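Local coordinates for protein isatin hydrolase (Ralstonia solanacearum, PDB 5NMP) that hydrolyses isatin in a manganese-dependent reaction, opening the lactam ring to give isatinate, at residues A[73-78]-A[252-257]; A[80-85]-A[218-223]; A[110-115]-A[147-152]; A[194-199]-A[226-231]; A[199-204]-A[214-219]. All blocks are in the same frame, centred on the assembly; numbering follows the deposited sequence.

Interaction 1 (A[73-78]-A[252-257]). With MN (manganese (II) ion), chain K.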
# COMPACT_ATOMS: atom_id res chain seq x y z
N CYS A 73 -6.45 2.86 -14.32
CA CYS A 73 -7.68 2.83 -13.54
C CYS A 73 -7.93 4.21 -12.93
O CYS A 73 -7.35 5.20 -13.37
CB CYS A 73 -7.60 1.77 -12.43
SG CYS A 73 -6.29 2.02 -11.22
N GLY A 74 -8.80 4.26 -11.93
CA GLY A 74 -9.08 5.51 -11.25
C GLY A 74 -8.56 5.47 -9.83
O GLY A 74 -8.26 4.40 -9.30
N GLU A 75 -8.45 6.64 -9.21
CA GLU A 75 -8.10 6.72 -7.80
C GLU A 75 -9.09 5.92 -6.96
O GLU A 75 -8.73 5.34 -5.94
CB GLU A 75 -8.08 8.18 -7.33
CG GLU A 75 -7.02 9.04 -7.99
CD GLU A 75 -7.16 10.51 -7.63
OE1 GLU A 75 -8.29 10.95 -7.36
OE2 GLU A 75 -6.13 11.22 -7.61
N HIS A 76 -10.35 5.91 -7.39
CA HIS A 76 -11.40 5.23 -6.65
C HIS A 76 -11.82 3.94 -7.35
O HIS A 76 -12.98 3.76 -7.73
CB HIS A 76 -12.59 6.18 -6.47
CG HIS A 76 -12.26 7.40 -5.69
ND1 HIS A 76 -12.66 7.58 -4.38
CD2 HIS A 76 -11.55 8.51 -6.02
CE1 HIS A 76 -12.21 8.75 -3.94
NE2 HIS A 76 -11.54 9.33 -4.92
N THR A 77 -10.86 3.04 -7.48
CA THR A 77 -11.05 1.75 -8.14
C THR A 77 -10.82 0.62 -7.14
O THR A 77 -9.79 0.60 -6.46
CB THR A 77 -10.10 1.59 -9.34
OG1 THR A 77 -10.41 2.58 -10.33
CG2 THR A 77 -10.23 0.20 -9.96
N GLY A 78 -11.77 -0.31 -7.05
CA GLY A 78 -11.63 -1.46 -6.18
C GLY A 78 -11.48 -1.11 -4.71
O GLY A 78 -12.04 -0.11 -4.24
N GLY A 252 -1.29 15.15 -5.27
CA GLY A 252 -2.59 15.80 -5.18
C GLY A 252 -3.75 14.82 -5.29
O GLY A 252 -4.87 15.22 -5.58
N GLY A 253 -3.47 13.55 -5.04
CA GLY A 253 -4.47 12.50 -5.18
C GLY A 253 -5.62 12.59 -4.18
O GLY A 253 -5.40 12.81 -2.99
N SER A 254 -6.84 12.42 -4.68
CA SER A 254 -8.03 12.47 -3.84
C SER A 254 -8.25 11.14 -3.14
O SER A 254 -9.07 11.02 -2.22
CB SER A 254 -9.25 12.84 -4.67
OG SER A 254 -9.66 11.74 -5.47
N GLY A 255 -7.52 10.13 -3.58
CA GLY A 255 -7.58 8.80 -2.99
C GLY A 255 -6.74 7.87 -3.85
O GLY A 255 -6.15 8.31 -4.83
N SER A 256 -6.69 6.59 -3.48
CA SER A 256 -6.01 5.61 -4.32
C SER A 256 -6.40 4.20 -3.93
O SER A 256 -6.79 3.95 -2.79
CB SER A 256 -4.48 5.76 -4.23
OG SER A 256 -3.96 5.06 -3.12
N PRO A 257 -6.31 3.26 -4.88
CA PRO A 257 -6.40 1.86 -4.49
C PRO A 257 -5.22 1.52 -3.59
O PRO A 257 -4.18 2.15 -3.70
CB PRO A 257 -6.35 1.10 -5.82
CG PRO A 257 -5.76 2.07 -6.79
CD PRO A 257 -6.19 3.43 -6.34
MN MN K . -13.97 6.50 -3.14

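Interaction 2 (A[80-85]-A[218-223]). With MN (manganese (II) ion), chain K.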
# COMPACT_ATOMS: atom_id res chain seq x y z
N HIS A 80 -10.17 0.75 -2.15
CA HIS A 80 -9.45 2.02 -2.16
C HIS A 80 -9.70 2.90 -0.94
O HIS A 80 -10.54 2.60 -0.09
CB HIS A 80 -9.78 2.80 -3.44
CG HIS A 80 -11.17 3.35 -3.47
ND1 HIS A 80 -12.21 2.71 -4.11
CD2 HIS A 80 -11.69 4.50 -2.97
CE1 HIS A 80 -13.31 3.43 -3.99
NE2 HIS A 80 -13.02 4.52 -3.31
N PHE A 81 -8.96 4.01 -0.90
CA PHE A 81 -8.90 4.91 0.24
C PHE A 81 -9.46 6.28 -0.17
O PHE A 81 -9.12 6.79 -1.23
CB PHE A 81 -7.44 5.02 0.71
CG PHE A 81 -7.20 6.01 1.82
CD1 PHE A 81 -7.14 5.59 3.14
CD2 PHE A 81 -6.99 7.36 1.55
CE1 PHE A 81 -6.90 6.49 4.17
CE2 PHE A 81 -6.75 8.26 2.57
CZ PHE A 81 -6.71 7.82 3.88
N ASP A 82 -10.32 6.86 0.67
CA ASP A 82 -10.86 8.19 0.39
C ASP A 82 -10.18 9.25 1.25
O ASP A 82 -10.27 9.22 2.48
CB ASP A 82 -12.37 8.23 0.64
CG ASP A 82 -13.17 7.44 -0.39
OD1 ASP A 82 -12.83 7.49 -1.59
OD2 ASP A 82 -14.15 6.77 0.01
N ALA A 83 -9.48 10.18 0.60
CA ALA A 83 -8.86 11.31 1.30
C ALA A 83 -9.85 12.47 1.42
O ALA A 83 -10.77 12.58 0.61
CB ALA A 83 -7.59 11.74 0.58
N PRO A 84 -9.68 13.34 2.43
CA PRO A 84 -10.63 14.44 2.64
C PRO A 84 -10.79 15.38 1.44
O PRO A 84 -11.84 15.98 1.27
CB PRO A 84 -10.02 15.19 3.83
CG PRO A 84 -9.26 14.15 4.57
CD PRO A 84 -8.68 13.26 3.51
N ALA A 85 -9.75 15.50 0.62
CA ALA A 85 -9.80 16.38 -0.55
C ALA A 85 -10.82 15.90 -1.58
O ALA A 85 -11.22 16.65 -2.46
CB ALA A 85 -8.42 16.48 -1.18
N LEU A 218 -19.66 14.75 5.95
CA LEU A 218 -19.28 15.07 7.32
C LEU A 218 -17.92 14.49 7.72
O LEU A 218 -17.17 15.14 8.44
CB LEU A 218 -20.36 14.59 8.29
CG LEU A 218 -21.76 15.21 8.08
CD1 LEU A 218 -22.77 14.65 9.08
CD2 LEU A 218 -21.71 16.73 8.15
N MET A 219 -17.60 13.28 7.26
CA MET A 219 -16.31 12.68 7.60
C MET A 219 -15.17 13.44 6.96
O MET A 219 -14.22 13.83 7.63
CB MET A 219 -16.26 11.21 7.18
CG MET A 219 -17.24 10.31 7.93
SD MET A 219 -16.70 9.87 9.59
CE MET A 219 -15.22 8.97 9.18
N HIS A 220 -15.25 13.66 5.65
CA HIS A 220 -14.23 14.43 4.95
C HIS A 220 -14.27 15.88 5.42
O HIS A 220 -13.24 16.56 5.45
CB HIS A 220 -14.42 14.34 3.44
CG HIS A 220 -14.32 12.95 2.90
ND1 HIS A 220 -13.49 12.00 3.47
CD2 HIS A 220 -14.94 12.33 1.87
CE1 HIS A 220 -13.60 10.87 2.80
NE2 HIS A 220 -14.48 11.04 1.82
N GLY A 221 -15.45 16.35 5.80
CA GLY A 221 -15.62 17.69 6.32
C GLY A 221 -14.99 17.87 7.68
O GLY A 221 -14.74 18.99 8.13
N ALA A 222 -14.73 16.75 8.35
CA ALA A 222 -14.08 16.77 9.66
C ALA A 222 -12.68 16.18 9.55
O ALA A 222 -12.12 15.69 10.54
CB ALA A 222 -14.90 16.00 10.68
N ASN A 223 -12.12 16.22 8.34
CA ASN A 223 -10.76 15.77 8.08
C ASN A 223 -10.54 14.28 8.40
O ASN A 223 -9.47 13.89 8.86
CB ASN A 223 -9.76 16.64 8.87
CG ASN A 223 -8.38 16.68 8.23
OD1 ASN A 223 -8.19 16.26 7.10
ND2 ASN A 223 -7.41 17.20 8.97
MN MN K . -13.97 6.50 -3.14

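Interaction 3 (A[110-115]-A[147-152])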
# COMPACT_ATOMS: atom_id res chain seq x y z
N ALA A 110 -9.00 -0.78 14.84
CA ALA A 110 -10.32 -0.84 14.22
C ALA A 110 -11.32 -1.60 15.07
O ALA A 110 -10.97 -2.51 15.82
CB ALA A 110 -10.22 -1.49 12.85
N VAL A 111 -12.58 -1.20 14.96
CA VAL A 111 -13.69 -1.97 15.49
C VAL A 111 -14.52 -2.47 14.32
O VAL A 111 -14.58 -1.82 13.28
CB VAL A 111 -14.56 -1.16 16.46
CG1 VAL A 111 -13.74 -0.69 17.65
CG2 VAL A 111 -15.20 0.03 15.75
N VAL A 112 -15.15 -3.63 14.49
CA VAL A 112 -15.95 -4.21 13.42
C VAL A 112 -17.41 -4.34 13.82
O VAL A 112 -17.73 -5.02 14.80
CB VAL A 112 -15.40 -5.58 13.00
CG1 VAL A 112 -16.24 -6.17 11.88
CG2 VAL A 112 -13.94 -5.46 12.57
N ILE A 113 -18.29 -3.68 13.08
CA ILE A 113 -19.73 -3.74 13.35
C ILE A 113 -20.41 -4.71 12.40
O ILE A 113 -20.50 -4.45 11.20
CB ILE A 113 -20.39 -2.35 13.19
CG1 ILE A 113 -19.53 -1.26 13.84
CG2 ILE A 113 -21.80 -2.36 13.76
CD1 ILE A 113 -19.30 -1.44 15.32
N ASP A 114 -20.89 -5.84 12.93
CA ASP A 114 -21.50 -6.87 12.10
C ASP A 114 -23.00 -6.66 11.92
O ASP A 114 -23.78 -6.80 12.87
CB ASP A 114 -21.25 -8.26 12.69
CG ASP A 114 -21.85 -9.37 11.84
OD1 ASP A 114 -21.92 -9.20 10.60
OD2 ASP A 114 -22.25 -10.41 12.41
N ALA A 115 -23.40 -6.35 10.69
CA ALA A 115 -24.81 -6.17 10.36
C ALA A 115 -25.22 -7.04 9.18
O ALA A 115 -26.19 -6.74 8.48
CB ALA A 115 -25.09 -4.71 10.06
N TRP A 147 -10.68 3.02 13.26
CA TRP A 147 -11.57 2.76 12.13
C TRP A 147 -12.87 2.14 12.61
O TRP A 147 -12.87 1.34 13.55
CB TRP A 147 -10.92 1.82 11.11
CG TRP A 147 -9.86 2.42 10.25
CD1 TRP A 147 -8.52 2.30 10.40
CD2 TRP A 147 -10.06 3.22 9.07
NE1 TRP A 147 -7.86 2.98 9.41
CE2 TRP A 147 -8.79 3.56 8.58
CE3 TRP A 147 -11.19 3.70 8.40
CZ2 TRP A 147 -8.61 4.34 7.44
CZ3 TRP A 147 -11.01 4.48 7.27
CH2 TRP A 147 -9.73 4.79 6.80
N VAL A 148 -13.96 2.50 11.97
CA VAL A 148 -15.22 1.78 12.15
C VAL A 148 -15.50 0.98 10.89
O VAL A 148 -15.89 1.54 9.87
CB VAL A 148 -16.38 2.73 12.46
CG1 VAL A 148 -17.69 1.95 12.59
CG2 VAL A 148 -16.11 3.51 13.73
N LEU A 149 -15.29 -0.32 10.96
CA LEU A 149 -15.49 -1.19 9.80
C LEU A 149 -16.90 -1.78 9.80
O LEU A 149 -17.27 -2.56 10.68
CB LEU A 149 -14.43 -2.30 9.77
CG LEU A 149 -12.98 -1.79 9.73
CD1 LEU A 149 -12.00 -2.94 9.57
CD2 LEU A 149 -12.79 -0.76 8.63
N PHE A 150 -17.67 -1.39 8.79
CA PHE A 150 -19.07 -1.80 8.65
C PHE A 150 -19.17 -3.13 7.89
O PHE A 150 -19.14 -3.14 6.66
CB PHE A 150 -19.85 -0.70 7.92
CG PHE A 150 -21.34 -0.90 7.91
CD1 PHE A 150 -21.96 -1.69 8.86
CD2 PHE A 150 -22.12 -0.28 6.95
CE1 PHE A 150 -23.34 -1.86 8.85
CE2 PHE A 150 -23.49 -0.45 6.92
CZ PHE A 150 -24.10 -1.24 7.88
N ARG A 151 -19.27 -4.23 8.61
CA ARG A 151 -19.39 -5.55 7.98
C ARG A 151 -20.82 -5.85 7.53
O ARG A 151 -21.75 -5.81 8.33
CB ARG A 151 -18.93 -6.66 8.93
CG ARG A 151 -19.10 -8.03 8.32
CD ARG A 151 -18.92 -9.15 9.32
NE ARG A 151 -19.31 -10.42 8.73
CZ ARG A 151 -19.56 -11.53 9.42
NH1 ARG A 151 -19.47 -11.52 10.74
NH2 ARG A 151 -19.91 -12.64 8.78
N THR A 152 -20.97 -6.15 6.24
CA THR A 152 -22.28 -6.40 5.66
C THR A 152 -22.32 -7.67 4.81
O THR A 152 -23.37 -8.03 4.29
CB THR A 152 -22.73 -5.22 4.78
OG1 THR A 152 -21.73 -4.98 3.78
CG2 THR A 152 -22.91 -3.96 5.62

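Interaction 4 (A[194-199]-A[226-231])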
# COMPACT_ATOMS: atom_id res chain seq x y z
N PHE A 194 -14.31 5.61 8.31
CA PHE A 194 -15.40 4.66 8.09
C PHE A 194 -15.05 3.71 6.93
O PHE A 194 -14.65 4.16 5.86
CB PHE A 194 -16.70 5.42 7.80
CG PHE A 194 -17.94 4.60 8.00
CD1 PHE A 194 -18.78 4.31 6.94
CD2 PHE A 194 -18.27 4.11 9.26
CE1 PHE A 194 -19.93 3.55 7.12
CE2 PHE A 194 -19.42 3.36 9.45
CZ PHE A 194 -20.25 3.07 8.38
N GLY A 195 -15.18 2.41 7.16
CA GLY A 195 -14.83 1.42 6.14
C GLY A 195 -15.98 0.49 5.78
O GLY A 195 -16.69 -0.00 6.66
N VAL A 196 -16.16 0.25 4.49
CA VAL A 196 -17.29 -0.55 4.01
C VAL A 196 -16.88 -1.64 3.02
O VAL A 196 -15.74 -1.69 2.57
CB VAL A 196 -18.35 0.35 3.35
CG1 VAL A 196 -18.91 1.35 4.35
CG2 VAL A 196 -17.76 1.07 2.14
N GLU A 197 -17.81 -2.53 2.70
CA GLU A 197 -17.58 -3.57 1.69
C GLU A 197 -18.19 -3.17 0.35
O GLU A 197 -17.97 -3.83 -0.66
CB GLU A 197 -18.17 -4.90 2.15
CG GLU A 197 -17.70 -5.38 3.51
CD GLU A 197 -18.19 -6.77 3.85
OE1 GLU A 197 -18.48 -7.03 5.03
OE2 GLU A 197 -18.30 -7.61 2.93
N THR A 198 -18.98 -2.10 0.36
CA THR A 198 -19.64 -1.63 -0.85
C THR A 198 -18.77 -0.64 -1.62
O THR A 198 -17.67 -0.30 -1.18
CB THR A 198 -20.99 -0.95 -0.52
OG1 THR A 198 -20.80 0.01 0.53
CG2 THR A 198 -22.01 -1.98 -0.07
N ILE A 199 -19.27 -0.19 -2.76
CA ILE A 199 -18.56 0.77 -3.60
C ILE A 199 -18.82 2.20 -3.11
O ILE A 199 -18.35 3.17 -3.71
CB ILE A 199 -18.99 0.63 -5.09
CG1 ILE A 199 -17.97 1.26 -6.04
CG2 ILE A 199 -20.37 1.24 -5.30
CD1 ILE A 199 -16.59 0.70 -5.93
N GLY A 226 -11.97 7.41 4.49
CA GLY A 226 -12.86 6.32 4.15
C GLY A 226 -12.18 5.14 3.48
O GLY A 226 -11.15 5.30 2.82
N LEU A 227 -12.74 3.95 3.66
CA LEU A 227 -12.28 2.75 2.98
C LEU A 227 -13.44 2.07 2.28
O LEU A 227 -14.55 2.00 2.82
CB LEU A 227 -11.61 1.79 3.97
CG LEU A 227 -10.21 2.18 4.44
CD1 LEU A 227 -9.72 1.23 5.53
CD2 LEU A 227 -9.23 2.20 3.28
N GLN A 228 -13.20 1.56 1.08
CA GLN A 228 -14.26 0.95 0.29
C GLN A 228 -13.84 -0.39 -0.30
O GLN A 228 -12.65 -0.64 -0.51
CB GLN A 228 -14.71 1.90 -0.82
CG GLN A 228 -15.25 3.22 -0.29
CD GLN A 228 -15.69 4.17 -1.38
OE1 GLN A 228 -15.87 3.77 -2.53
NE2 GLN A 228 -15.87 5.44 -1.03
N CYS A 229 -14.83 -1.24 -0.57
CA CYS A 229 -14.62 -2.56 -1.18
C CYS A 229 -13.70 -3.45 -0.35
O CYS A 229 -12.80 -4.10 -0.89
CB CYS A 229 -14.07 -2.41 -2.60
SG CYS A 229 -15.23 -1.65 -3.75
N LEU A 230 -13.94 -3.48 0.95
CA LEU A 230 -13.20 -4.36 1.84
C LEU A 230 -13.80 -5.76 1.83
O LEU A 230 -14.99 -5.93 1.56
CB LEU A 230 -13.18 -3.80 3.27
CG LEU A 230 -12.47 -2.47 3.51
CD1 LEU A 230 -12.69 -2.03 4.95
CD2 LEU A 230 -10.99 -2.58 3.21
N LYS A 231 -12.98 -6.76 2.13
CA LYS A 231 -13.46 -8.13 2.27
C LYS A 231 -12.82 -8.80 3.48
O LYS A 231 -11.93 -8.23 4.11
CB LYS A 231 -13.17 -8.93 1.00
CG LYS A 231 -11.69 -9.03 0.67
CD LYS A 231 -11.46 -9.92 -0.54
CE LYS A 231 -11.79 -11.37 -0.24
NZ LYS A 231 -11.44 -12.25 -1.39
O HOH W 1 -16.01 -5.64 -1.02

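Interaction 5 (A[199-204]-A[214-219])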
# COMPACT_ATOMS: atom_id res chain seq x y z
N ILE A 199 -19.27 -0.19 -2.76
CA ILE A 199 -18.56 0.77 -3.60
C ILE A 199 -18.82 2.20 -3.11
O ILE A 199 -18.35 3.17 -3.71
CB ILE A 199 -18.99 0.63 -5.09
CG1 ILE A 199 -17.97 1.26 -6.04
CG2 ILE A 199 -20.37 1.24 -5.30
CD1 ILE A 199 -16.59 0.70 -5.93
N ASN A 200 -19.57 2.33 -2.02
CA ASN A 200 -19.88 3.64 -1.45
C ASN A 200 -19.96 3.57 0.07
O ASN A 200 -20.57 2.65 0.62
CB ASN A 200 -21.20 4.16 -2.04
CG ASN A 200 -21.42 5.64 -1.78
OD1 ASN A 200 -20.77 6.25 -0.92
ND2 ASN A 200 -22.36 6.24 -2.51
N THR A 201 -19.34 4.52 0.77
CA THR A 201 -19.42 4.54 2.23
C THR A 201 -20.81 4.96 2.68
O THR A 201 -21.24 4.61 3.77
CB THR A 201 -18.39 5.49 2.87
OG1 THR A 201 -18.56 6.81 2.34
CG2 THR A 201 -16.97 5.01 2.61
N ASP A 202 -21.49 5.71 1.83
CA ASP A 202 -22.85 6.14 2.11
C ASP A 202 -23.87 5.15 1.58
O ASP A 202 -23.59 4.38 0.66
CB ASP A 202 -23.12 7.51 1.50
CG ASP A 202 -22.58 8.63 2.35
OD1 ASP A 202 -23.23 8.95 3.37
OD2 ASP A 202 -21.53 9.20 1.99
N ALA A 203 -25.06 5.17 2.17
CA ALA A 203 -26.18 4.40 1.64
C ALA A 203 -26.54 4.95 0.27
O ALA A 203 -26.55 6.17 0.07
CB ALA A 203 -27.37 4.47 2.58
N GLY A 204 -26.80 4.06 -0.68
CA GLY A 204 -27.06 4.45 -2.05
C GLY A 204 -28.18 5.46 -2.20
O GLY A 204 -28.10 6.37 -3.03
N PRO A 214 -24.29 11.89 3.70
CA PRO A 214 -23.81 12.46 4.97
C PRO A 214 -22.43 11.95 5.38
O PRO A 214 -21.68 12.71 6.00
CB PRO A 214 -24.88 12.01 5.98
CG PRO A 214 -25.53 10.82 5.35
CD PRO A 214 -25.52 11.09 3.88
N CYS A 215 -22.10 10.71 5.06
CA CYS A 215 -20.82 10.15 5.48
C CYS A 215 -19.68 10.84 4.75
O CYS A 215 -18.73 11.29 5.39
CB CYS A 215 -20.78 8.63 5.24
SG CYS A 215 -19.39 7.80 6.04
N HIS A 216 -19.77 10.93 3.43
CA HIS A 216 -18.78 11.68 2.65
C HIS A 216 -18.68 13.13 3.11
O HIS A 216 -17.58 13.64 3.34
CB HIS A 216 -19.12 11.63 1.16
CG HIS A 216 -18.61 10.42 0.46
ND1 HIS A 216 -19.34 9.25 0.36
CD2 HIS A 216 -17.44 10.19 -0.19
CE1 HIS A 216 -18.64 8.36 -0.32
NE2 HIS A 216 -17.48 8.90 -0.66
N THR A 217 -19.82 13.79 3.24
CA THR A 217 -19.87 15.21 3.57
C THR A 217 -19.26 15.51 4.94
O THR A 217 -18.45 16.43 5.07
CB THR A 217 -21.31 15.75 3.56
OG1 THR A 217 -21.90 15.52 2.27
CG2 THR A 217 -21.32 17.24 3.85
N LEU A 218 -19.66 14.75 5.95
CA LEU A 218 -19.28 15.07 7.32
C LEU A 218 -17.92 14.49 7.72
O LEU A 218 -17.17 15.14 8.44
CB LEU A 218 -20.36 14.59 8.29
CG LEU A 218 -21.76 15.21 8.08
CD1 LEU A 218 -22.77 14.65 9.08
CD2 LEU A 218 -21.71 16.73 8.15
N MET A 219 -17.60 13.28 7.26
CA MET A 219 -16.31 12.68 7.60
C MET A 219 -15.17 13.44 6.96
O MET A 219 -14.22 13.83 7.63
CB MET A 219 -16.26 11.21 7.18
CG MET A 219 -17.24 10.31 7.93
SD MET A 219 -16.70 9.87 9.59
CE MET A 219 -15.22 8.97 9.18

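Interaction 1 (A[73-78]-A[252-257])
H76 works from both ends of its imidazole: ND1 binds the manganese ion at 2.1 Å, while NE2, on the far side of the ring, donates to S254 OG at 3.1 Å. The serine oxygen sits close to the ring plane, so this second bond fixes the rotation of the metal ligand. S254 OG reaches that point because chi1 of 74° holds it between its own backbone N and carbonyl carbon. The hydroxyl in turn donates a hydrogen bond to E75 OE1, so that histidine, serine and carboxylate are linked in a row behind the metal. The chain of E75 is extended beyond CG (chi2 172°), which brings the carboxylate up to the loop residues G253 and S254, just before strand 255-257, where S254 N adds weak bonds to both of its oxygens. N69 of the second subunit also donates to E75 OE2, so this second shell reaches the dimer interface. Further along, E75 O rests 3.2 Å from P257 CD, and T77 O meets P257 CB at 3.5 Å. Supporting a metal ligand through a second shell is a general device of metal sites; here it serves the first histidine of the HxGTHxD manganese-binding motif characteristic of the cyclase family.

Interaction 2 (A[80-85]-A[218-223])
D82 and H220 meet where the metal-binding strand approaches the end of a helix, with D82 CB 3.6 Å from H220 CE1. The aspartate illustrates how one side chain can serve two surfaces. Its CG lies beside the backbone N and anti to the carbonyl carbon (chi1 -70°), so OD1 swings to the manganese at 2.2 Å while the methylene remains against the imidazole. H80 contributes NE2 to the same ion, also at 2.2 Å, and D82 OD1 lies at the edge of the H80 ring in its plane; G78 O takes the hydrogen bond from H80 ND1.

Strand 80-82 thus supplies the second histidine and the aspartate of the HxGTHxD motif, and H76 completes the protein ligands bound here. The chain then turns through A83 and P84 to face helix 214-221.

H220 also has its CG anti to its carbonyl carbon (chi1 -61°), which lays the imidazole along this turn. A83 O stands over the centre of one ring face, 3.9 Å above the plane, and H220 CB touches P84 O at 3.7 Å. The ring is tied by a hydrogen bond from ND1 to R224 O. N223, whose positive phi makes it the C-prime residue of the Schellman motif ending the helix, turns its amide back toward the turn, and its OD1 approaches P84 CG at 3.5 Å.

Interaction 3 (A[110-115]-A[147-152])
Two neighbouring parallel strands of the central mixed sheet, joined by a beta-alpha-beta crossover that passes through helix 129-139, meet where A110–D114 run beside W147–R151. The axes of these short pieces diverge by 25°, and the pairing follows the alternation expected of parallel strands: V111 and I113 make the bonds, each using both N and O, while their partners alternate on the other strand. V111 N donates to W147 O at 2.9 Å, I113 N to L149 O at 2.8 Å, and V111 O and I113 O accept from L149 N and R151 N. A115 N prolongs the ladder to R151 O, just before helix 116-119 begins.

Side chains divide between the two faces of the sheet. A110, V112, W147 and L149 share one, where A110 CB touches W147 CB at 3.8 Å. V111, I113, V148 and F150 share the other, where V111 and I113 pack on W135, and I113 also on F131, of helix 129-139; there the side chains of I113 and V148 cross, with I113 CG1 3.9 Å from V148 CG1. The F150 ring has T152 CG2 over the centre of one face, whereas A115 CB comes to its edge, 3.6 Å from CE1.

At the C-terminal end of the pair, R151 extends fully from CG to NE and lies alongside D114. S116 OG hydrogen-bonds D114 OD1, and D153 forms a salt bridge with R151 NE. The carboxylate and guanidinium planes are 9° apart but offset, with D114 OD1 over one face of the guanidinium; it lies 3.4 Å from R151 NH1, a salt bridge of charges alone, with no N-H directed at it.

Interaction 4 (A[194-199]-A[226-231])
The amide of Q228 comes up to the carbonyl of I199, with Q228 OE1 modelled 2.8 Å from I199 O, two acceptors with no hydrogen bond between them, a spacing that is doubtful at this resolution. The Q228 chain is extended beyond CG (chi2 180°), carrying its amide to the metal site, about 3 Å from the manganese between nearest atoms. Q228 is a manganese ligand in a structure of this protein, though it is not bound to the ion here. The ring of F194 leads away from 226-231, to V148 and F150 on the neighbouring strand and C215 and M219 on the helix.

The segments carry the ends of two parallel strands, 193-195 and 225-228, of a beta-alpha-beta unit, with helix 214-221 between them in sequence. F194 O accepts from L227 N, and V196 N donates to L227 O, each at 2.9 Å. C229 has positive phi (59°), and beyond it V196 O takes L230 N at 3.0 Å, on a lone pair in the carbonyl plane, while C229 N bonds to T198 O at 3.1 Å. The methyl V196 CG2 packs on L227 O, and L230 CB lies against V196 O at 3.4 Å. Beyond the strands, I199 CD1 meets C229 SG at 3.5 Å. A water donates to both E197 O and L230 O, bridging the two backbones, while the E197 carboxylate is held by S155 OG and by T152 N and D153 N.

Interaction 5 (A[199-204]-A[214-219])
The irregular loop 199–204 meets the first turn of helix 214-221, with the CA atoms of D202 and C215 5.6 Å apart. At this meeting the loop presents a single carboxylate to the helix start, a clear case of one acidic group organising several donors. D202 OD1 takes C215 N at 2.7 Å, and D202 OD2 takes H216 N at 2.9 Å, both through the syn lone pairs, so the carboxylate straddles two successive amides of the helix. OD2 then uses its remaining, anti lone pair for the side chain of the same histidine, accepting H216 ND1 at 2.7 Å. Carboxylate and imidazole are nearly coplanar, 27° apart, with OD2 only slightly out of the ring plane. With CG of D202 anti to its carbonyl carbon (chi1 -81°), all three bonds can be made at once.

An Asx turn sets the loop: N200 OD1 accepts the backbone N of D202 at 2.9 Å, and the same oxygen reaches the edge of the H216 ring in its plane, 3.1 Å from CE1. T201 lies alongside: OG1 is placed obliquely to the imidazole, and its other neighbour is C215 SG at 3.9 Å.

The amide dipoles at the start of the helix would probably help to stabilise the negative charge of D202. Because ND1 of H216 is engaged as a donor, the ring is fixed in rotation with NE2 facing the metal pocket, where it hydrogen-bonds a succinate, probably acquired from the crystallisation liquor.

In the fold
From the N terminus, 73–78 opens the longest loop, which interaction 1 closes only at 252–257; all the other contacts lie within that span. Strand 80-82 follows at once and is joined by interaction 2 to the end of helix 214-221, with interaction 3 enclosed as a local crossover between neighbouring strands. After it in series comes interaction 4, which crosses interaction 2 because 218–223 falls between 194–199 and 226–231. Interaction 5 is a short closure inside interaction 4 and shares helix 214-221 with interaction 2. Together they tie the sheet, from strand 107-114 across to strand 255-257, to the helix beside the manganese, around which interactions 1, 2, 4 and 5 converge.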